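Local coordinates for protein folylpolyglutamate synthase/dihydrofolate synthase (Thermotoga maritima, PDB 1O5Z) that probably adds glutamate to dihydropteroate and to tetrahydrofolate polyglutamates in ATP-driven, magnesium-dependent ligase reactions of folate biosynthesis, at residues A164-F169 against I200-V205; E51-H56 against F169-T174. All blocks are in the same frame, centred on the assembly; numbering follows the deposited sequence.

Interactions 1 and 2, with centres about 7 Å apart, lie side by side in one domain but differ in chemistry. Interaction 1 ties two loops beside the sheet through a lysine side chain and an aromatic face, and is partly open to solvent at F169 and E203. Interaction 2 is mostly buried and rests on backbone hydrogen bonds between strand 53-58 and the chain entering the parallel strand 173-175. F169 belongs to both. Side-chain bonds also stitch them together: the OG1 of T165 meets the NE2 of H56 and the OG of S173 meets the O of I200, while V168 packs on T54.

Interaction 1 of 2, residues A164-F169 against I200-V205; sequences ATNVVF and IIKERV
K202, in the loop before strand 207-209, reaches N166 and V168 in the loop before strand 173-175, joining two connections of the Mur ligase middle domain, a P-loop NTPase-like fold. Its ammonium nitrogen is held by three carbonyl oxygens. OD1 of N166 and O of V168 each lie 2.8 Å from NZ of K202. O of N166 takes a longer bond from the same NZ, at 3.3 Å. The V168 carbonyl points almost straight at NZ (161° at the oxygen), whereas both N166 oxygens receive it from above their carbonyl planes. Bends at chi2 (-64°) and chi4 (47°) turn the lysine chain so that NZ arrives among these acceptors. The amide of N166 is used at both ends, since ND2 donates to the O atoms of R161 and G199. With an alanine in place of K202, the carbonyls of N166 and V168 would probably lose their shared donor. One face of the F169 ring receives CB of K202 in a CH-pi contact, 4.0 Å from the ring centroid. Beyond it, K202 O accepts the V205 N-H in a type II turn, and V205 CG2 comes within 3.4 Å of F169 CE2, approaching the ring obliquely.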
loop_
_atom_site.group_PDB
_atom_site.type_symbol
_atom_site.label_atom_id
_atom_site.label_comp_id
_atom_site.label_asym_id
_atom_site.label_seq_id
_atom_site.Cartn_x
_atom_site.Cartn_y
_atom_site.Cartn_z
ATOM N N ALA A 164 -1.093 -1.497 -15.471
ATOM C CA ALA A 164 -0.313 -2.623 -15.910
ATOM C C ALA A 164 -0.791 -3.955 -15.364
ATOM O O ALA A 164 -0.670 -4.967 -16.034
ATOM C CB ALA A 164 1.158 -2.406 -15.546
ATOM N N THR A 165 -1.321 -3.971 -14.147
ATOM C CA THR A 165 -1.848 -5.189 -13.553
ATOM C C THR A 165 -3.125 -5.699 -14.201
ATOM O O THR A 165 -3.557 -6.829 -13.923
ATOM C CB THR A 165 -2.181 -4.989 -12.018
ATOM O OG1 THR A 165 -3.129 -3.935 -11.859
ATOM C CG2 THR A 165 -0.967 -4.558 -11.182
ATOM N N ASN A 166 -3.788 -4.861 -14.987
ATOM C CA ASN A 166 -5.135 -5.175 -15.498
ATOM C C ASN A 166 -5.160 -6.122 -16.713
ATOM O O ASN A 166 -6.174 -6.258 -17.399
ATOM C CB ASN A 166 -5.869 -3.875 -15.844
ATOM C CG ASN A 166 -7.336 -4.073 -15.938
ATOM O OD1 ASN A 166 -7.914 -4.855 -15.150
ATOM N ND2 ASN A 166 -7.967 -3.416 -16.920
ATOM N N VAL A 167 -4.027 -6.761 -16.972
ATOM C CA VAL A 167 -3.913 -7.801 -17.961
ATOM C C VAL A 167 -4.452 -9.131 -17.446
ATOM O O VAL A 167 -4.541 -10.099 -18.196
ATOM C CB VAL A 167 -2.461 -7.926 -18.434
ATOM C CG1 VAL A 167 -2.042 -6.635 -19.120
ATOM C CG2 VAL A 167 -1.510 -8.237 -17.312
ATOM N N VAL A 168 -4.779 -9.191 -16.149
ATOM C CA VAL A 168 -5.200 -10.446 -15.533
ATOM C C VAL A 168 -6.678 -10.690 -15.760
ATOM O O VAL A 168 -7.423 -9.766 -16.077
ATOM C CB VAL A 168 -4.942 -10.486 -13.991
ATOM C CG1 VAL A 168 -3.491 -10.253 -13.688
ATOM C CG2 VAL A 168 -5.819 -9.491 -13.213
ATOM N N PHE A 169 -7.064 -11.960 -15.607
ATOM C CA PHE A 169 -8.453 -12.380 -15.400
ATOM C C PHE A 169 -8.558 -13.094 -14.027
ATOM O O PHE A 169 -8.198 -14.258 -13.887
ATOM C CB PHE A 169 -8.867 -13.299 -16.518
ATOM C CG PHE A 169 -10.217 -13.046 -16.986
ATOM C CD1 PHE A 169 -10.436 -12.125 -18.015
ATOM C CD2 PHE A 169 -11.306 -13.714 -16.389
ATOM C CE1 PHE A 169 -11.718 -11.858 -18.465
ATOM C CE2 PHE A 169 -12.630 -13.487 -16.834
ATOM C CZ PHE A 169 -12.848 -12.561 -17.881
ATOM N N ILE A 200 -11.150 -2.762 -14.072
ATOM C CA ILE A 200 -10.725 -4.078 -13.547
ATOM C C ILE A 200 -11.868 -5.069 -13.337
ATOM O O ILE A 200 -11.622 -6.199 -12.917
ATOM C CB ILE A 200 -9.909 -3.917 -12.237
ATOM C CG1 ILE A 200 -10.798 -3.655 -11.009
ATOM C CG2 ILE A 200 -8.911 -2.732 -12.368
ATOM C CD1 ILE A 200 -10.020 -3.886 -9.679
ATOM N N ILE A 201 -13.105 -4.648 -13.588
ATOM C CA ILE A 201 -14.248 -5.570 -13.619
ATOM C C ILE A 201 -14.200 -6.397 -14.906
ATOM O O ILE A 201 -14.138 -5.835 -15.997
ATOM C CB ILE A 201 -15.608 -4.849 -13.523
ATOM C CG1 ILE A 201 -15.697 -4.051 -12.223
ATOM C CG2 ILE A 201 -16.745 -5.880 -13.593
ATOM C CD1 ILE A 201 -16.921 -3.108 -12.111
ATOM N N LYS A 202 -14.256 -7.727 -14.738
ATOM C CA LYS A 202 -14.031 -8.680 -15.811
ATOM C C LYS A 202 -15.239 -9.593 -15.947
ATOM O O LYS A 202 -15.976 -9.819 -14.979
ATOM C CB LYS A 202 -12.775 -9.481 -15.511
ATOM C CG LYS A 202 -11.474 -8.654 -15.504
ATOM C CD LYS A 202 -11.155 -8.041 -16.886
ATOM C CE LYS A 202 -10.104 -6.960 -16.793
ATOM N NZ LYS A 202 -8.913 -7.352 -15.967
ATOM N N GLU A 203 -15.438 -10.106 -17.156
ATOM C CA GLU A 203 -16.632 -10.862 -17.500
ATOM C C GLU A 203 -16.885 -12.023 -16.553
ATOM O O GLU A 203 -16.059 -12.890 -16.399
ATOM C CB GLU A 203 -16.516 -11.390 -18.930
ATOM C CG GLU A 203 -17.762 -12.104 -19.452
ATOM C CD GLU A 203 -18.907 -11.175 -19.794
ATOM O OE1 GLU A 203 -18.672 -9.946 -19.891
ATOM O OE2 GLU A 203 -20.038 -11.696 -19.978
ATOM N N ARG A 204 -18.042 -12.017 -15.914
ATOM C CA ARG A 204 -18.423 -13.086 -15.006
ATOM C C ARG A 204 -17.607 -13.137 -13.729
ATOM O O ARG A 204 -17.907 -13.922 -12.864
ATOM C CB ARG A 204 -18.338 -14.445 -15.700
ATOM C CG ARG A 204 -19.277 -14.551 -16.842
ATOM C CD ARG A 204 -20.592 -15.097 -16.430
ATOM N NE ARG A 204 -21.599 -14.873 -17.452
ATOM C CZ ARG A 204 -22.864 -15.227 -17.327
ATOM N NH1 ARG A 204 -23.270 -15.854 -16.227
ATOM N NH2 ARG A 204 -23.731 -14.959 -18.305
ATOM N N VAL A 205 -16.612 -12.279 -13.586
ATOM C CA VAL A 205 -15.770 -12.295 -12.409
ATOM C C VAL A 205 -16.463 -11.423 -11.413
ATOM O O VAL A 205 -16.810 -10.303 -11.716
ATOM C CB VAL A 205 -14.361 -11.701 -12.694
ATOM C CG1 VAL A 205 -13.562 -11.482 -11.419
ATOM C CG2 VAL A 205 -13.591 -12.595 -13.649
#

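Interaction 2 of 2, residues E51-H56 against F169-T174; sequences EYKTIH and FPLCST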
loop_
_atom_site.group_PDB
_atom_site.type_symbol
_atom_site.label_atom_id
_atom_site.label_comp_id
_atom_site.label_asym_id
_atom_site.label_seq_id
_atom_site.Cartn_x
_atom_site.Cartn_y
_atom_site.Cartn_z
ATOM N N GLU A 51 -0.401 -17.975 -15.734
ATOM C CA GLU A 51 0.171 -19.221 -15.270
ATOM C C GLU A 51 -0.359 -19.591 -13.895
ATOM O O GLU A 51 0.079 -20.578 -13.362
ATOM C CB GLU A 51 1.683 -19.026 -15.178
ATOM C CG GLU A 51 2.491 -20.170 -15.638
ATOM C CD GLU A 51 2.693 -20.092 -17.113
ATOM O OE1 GLU A 51 3.575 -19.268 -17.503
ATOM O OE2 GLU A 51 1.972 -20.824 -17.849
ATOM N N TYR A 52 -1.253 -18.781 -13.309
ATOM C CA TYR A 52 -1.740 -18.990 -11.952
ATOM C C TYR A 52 -3.012 -18.174 -11.771
ATOM O O TYR A 52 -3.263 -17.249 -12.494
ATOM C CB TYR A 52 -0.686 -18.565 -10.896
ATOM C CG TYR A 52 0.126 -17.329 -11.320
ATOM C CD1 TYR A 52 -0.413 -16.030 -11.223
ATOM C CD2 TYR A 52 1.382 -17.466 -11.880
ATOM C CE1 TYR A 52 0.300 -14.926 -11.693
ATOM C CE2 TYR A 52 2.110 -16.359 -12.313
ATOM C CZ TYR A 52 1.547 -15.122 -12.250
ATOM O OH TYR A 52 2.253 -14.058 -12.634
ATOM N N LYS A 53 -3.812 -18.544 -10.781
ATOM C CA LYS A 53 -4.999 -17.786 -10.394
ATOM C C LYS A 53 -4.569 -16.462 -9.803
ATOM O O LYS A 53 -3.457 -16.312 -9.287
ATOM C CB LYS A 53 -5.867 -18.548 -9.366
ATOM C CG LYS A 53 -6.305 -19.946 -9.766
ATOM C CD LYS A 53 -7.061 -19.900 -11.116
ATOM C CE LYS A 53 -7.595 -21.286 -11.600
ATOM N NZ LYS A 53 -7.731 -21.335 -13.115
ATOM N N THR A 54 -5.490 -15.509 -9.825
ATOM C CA THR A 54 -5.148 -14.139 -9.572
ATOM C C THR A 54 -6.290 -13.487 -8.814
ATOM O O THR A 54 -7.457 -13.899 -8.956
ATOM C CB THR A 54 -4.821 -13.548 -10.957
ATOM O OG1 THR A 54 -3.416 -13.179 -11.009
ATOM C CG2 THR A 54 -5.558 -12.377 -11.271
ATOM N N ILE A 55 -5.944 -12.539 -7.930
ATOM C CA ILE A 55 -6.948 -11.687 -7.260
ATOM C C ILE A 55 -6.497 -10.268 -7.448
ATOM O O ILE A 55 -5.326 -9.973 -7.335
ATOM C CB ILE A 55 -7.101 -12.035 -5.773
ATOM C CG1 ILE A 55 -7.651 -13.435 -5.648
ATOM C CG2 ILE A 55 -8.022 -11.031 -5.051
ATOM C CD1 ILE A 55 -7.507 -13.983 -4.218
ATOM N N HIS A 56 -7.443 -9.408 -7.792
ATOM C CA HIS A 56 -7.104 -8.097 -8.295
ATOM C C HIS A 56 -7.752 -7.033 -7.452
ATOM O O HIS A 56 -8.964 -7.028 -7.355
ATOM C CB HIS A 56 -7.540 -7.942 -9.753
ATOM C CG HIS A 56 -6.835 -6.837 -10.461
ATOM N ND1 HIS A 56 -7.269 -6.332 -11.664
ATOM C CD2 HIS A 56 -5.706 -6.158 -10.150
ATOM C CE1 HIS A 56 -6.442 -5.375 -12.050
ATOM N NE2 HIS A 56 -5.499 -5.233 -11.139
ATOM N N PHE A 169 -7.064 -11.960 -15.607
ATOM C CA PHE A 169 -8.453 -12.380 -15.400
ATOM C C PHE A 169 -8.558 -13.094 -14.027
ATOM O O PHE A 169 -8.198 -14.258 -13.887
ATOM C CB PHE A 169 -8.867 -13.299 -16.518
ATOM C CG PHE A 169 -10.217 -13.046 -16.986
ATOM C CD1 PHE A 169 -10.436 -12.125 -18.015
ATOM C CD2 PHE A 169 -11.306 -13.714 -16.389
ATOM C CE1 PHE A 169 -11.718 -11.858 -18.465
ATOM C CE2 PHE A 169 -12.630 -13.487 -16.834
ATOM C CZ PHE A 169 -12.848 -12.561 -17.881
ATOM N N PRO A 170 -8.968 -12.356 -13.005
ATOM C CA PRO A 170 -8.863 -12.835 -11.646
ATOM C C PRO A 170 -10.041 -13.685 -11.191
ATOM O O PRO A 170 -11.046 -13.797 -11.883
ATOM C CB PRO A 170 -8.814 -11.531 -10.840
ATOM C CG PRO A 170 -9.621 -10.582 -11.604
ATOM C CD PRO A 170 -9.516 -10.982 -13.055
ATOM N N LEU A 171 -9.914 -14.250 -10.007
ATOM C CA LEU A 171 -11.028 -14.926 -9.375
ATOM C C LEU A 171 -12.048 -13.902 -8.810
ATOM O O LEU A 171 -13.236 -14.194 -8.648
ATOM C CB LEU A 171 -10.498 -15.831 -8.253
ATOM C CG LEU A 171 -9.553 -16.960 -8.667
ATOM C CD1 LEU A 171 -8.973 -17.604 -7.417
ATOM C CD2 LEU A 171 -10.317 -17.971 -9.490
ATOM N N CYS A 172 -11.555 -12.703 -8.523
ATOM C CA CYS A 172 -12.348 -11.650 -7.957
ATOM C C CYS A 172 -11.617 -10.359 -8.211
ATOM O O CYS A 172 -10.393 -10.325 -8.205
ATOM C CB CYS A 172 -12.472 -11.846 -6.446
ATOM S SG CYS A 172 -13.685 -10.743 -5.681
ATOM N N SER A 173 -12.390 -9.309 -8.463
ATOM C CA SER A 173 -11.909 -7.929 -8.626
ATOM C C SER A 173 -12.528 -7.145 -7.481
ATOM O O SER A 173 -13.736 -7.241 -7.214
ATOM C CB SER A 173 -12.390 -7.332 -9.946
ATOM O OG SER A 173 -12.021 -8.163 -11.033
ATOM N N THR A 174 -11.679 -6.401 -6.792
ATOM C CA THR A 174 -12.083 -5.610 -5.643
ATOM C C THR A 174 -11.791 -4.153 -5.897
ATOM O O THR A 174 -10.685 -3.801 -6.346
ATOM C CB THR A 174 -11.309 -6.115 -4.432
ATOM O OG1 THR A 174 -11.614 -7.510 -4.260
ATOM C CG2 THR A 174 -11.747 -5.396 -3.091
HETATM O O HOH W 1 -7.665 -16.118 -11.792
#
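T54 and P170 meet obliquely, the methyl CG2 of T54 pressed against the proline beside its backbone. The fit is tight, with CG2 only 3.4 Å from CB of P170 and equally near its CA. Further along, the proline ring also meets H56, whose CB lies 3.8 Å from CG of P170. The imidazole continues away from the proline, because CG of H56 stands opposite the backbone N (chi1 -160°), and its NE2 bonds to OG1 of T165. L171 and K53 instead cross at about a right angle: CD1 of the leucine lies 3.8 Å from CB of K53, and CD2 approaches the lysine's CD. L171 also touches T286 of helix 271-286, which packs against this part of the sheet. These side chains flank the join of two parallel strands, 53-58 and 173-175, neighbours within the mixed sheet of the Mur ligase middle domain. H56 and S173 form a parallel bridge, their CB atoms on the same face. N of H56 donates to O of C172, and O of H56 accepts from N of T174 at 2.8 Å. Before the bridge, N of L171 donates to O of T54 over 2.7 Å. At the loop end a water links two backbone groups, accepting from N of T54 at 3.0 Å and donating to O of F169.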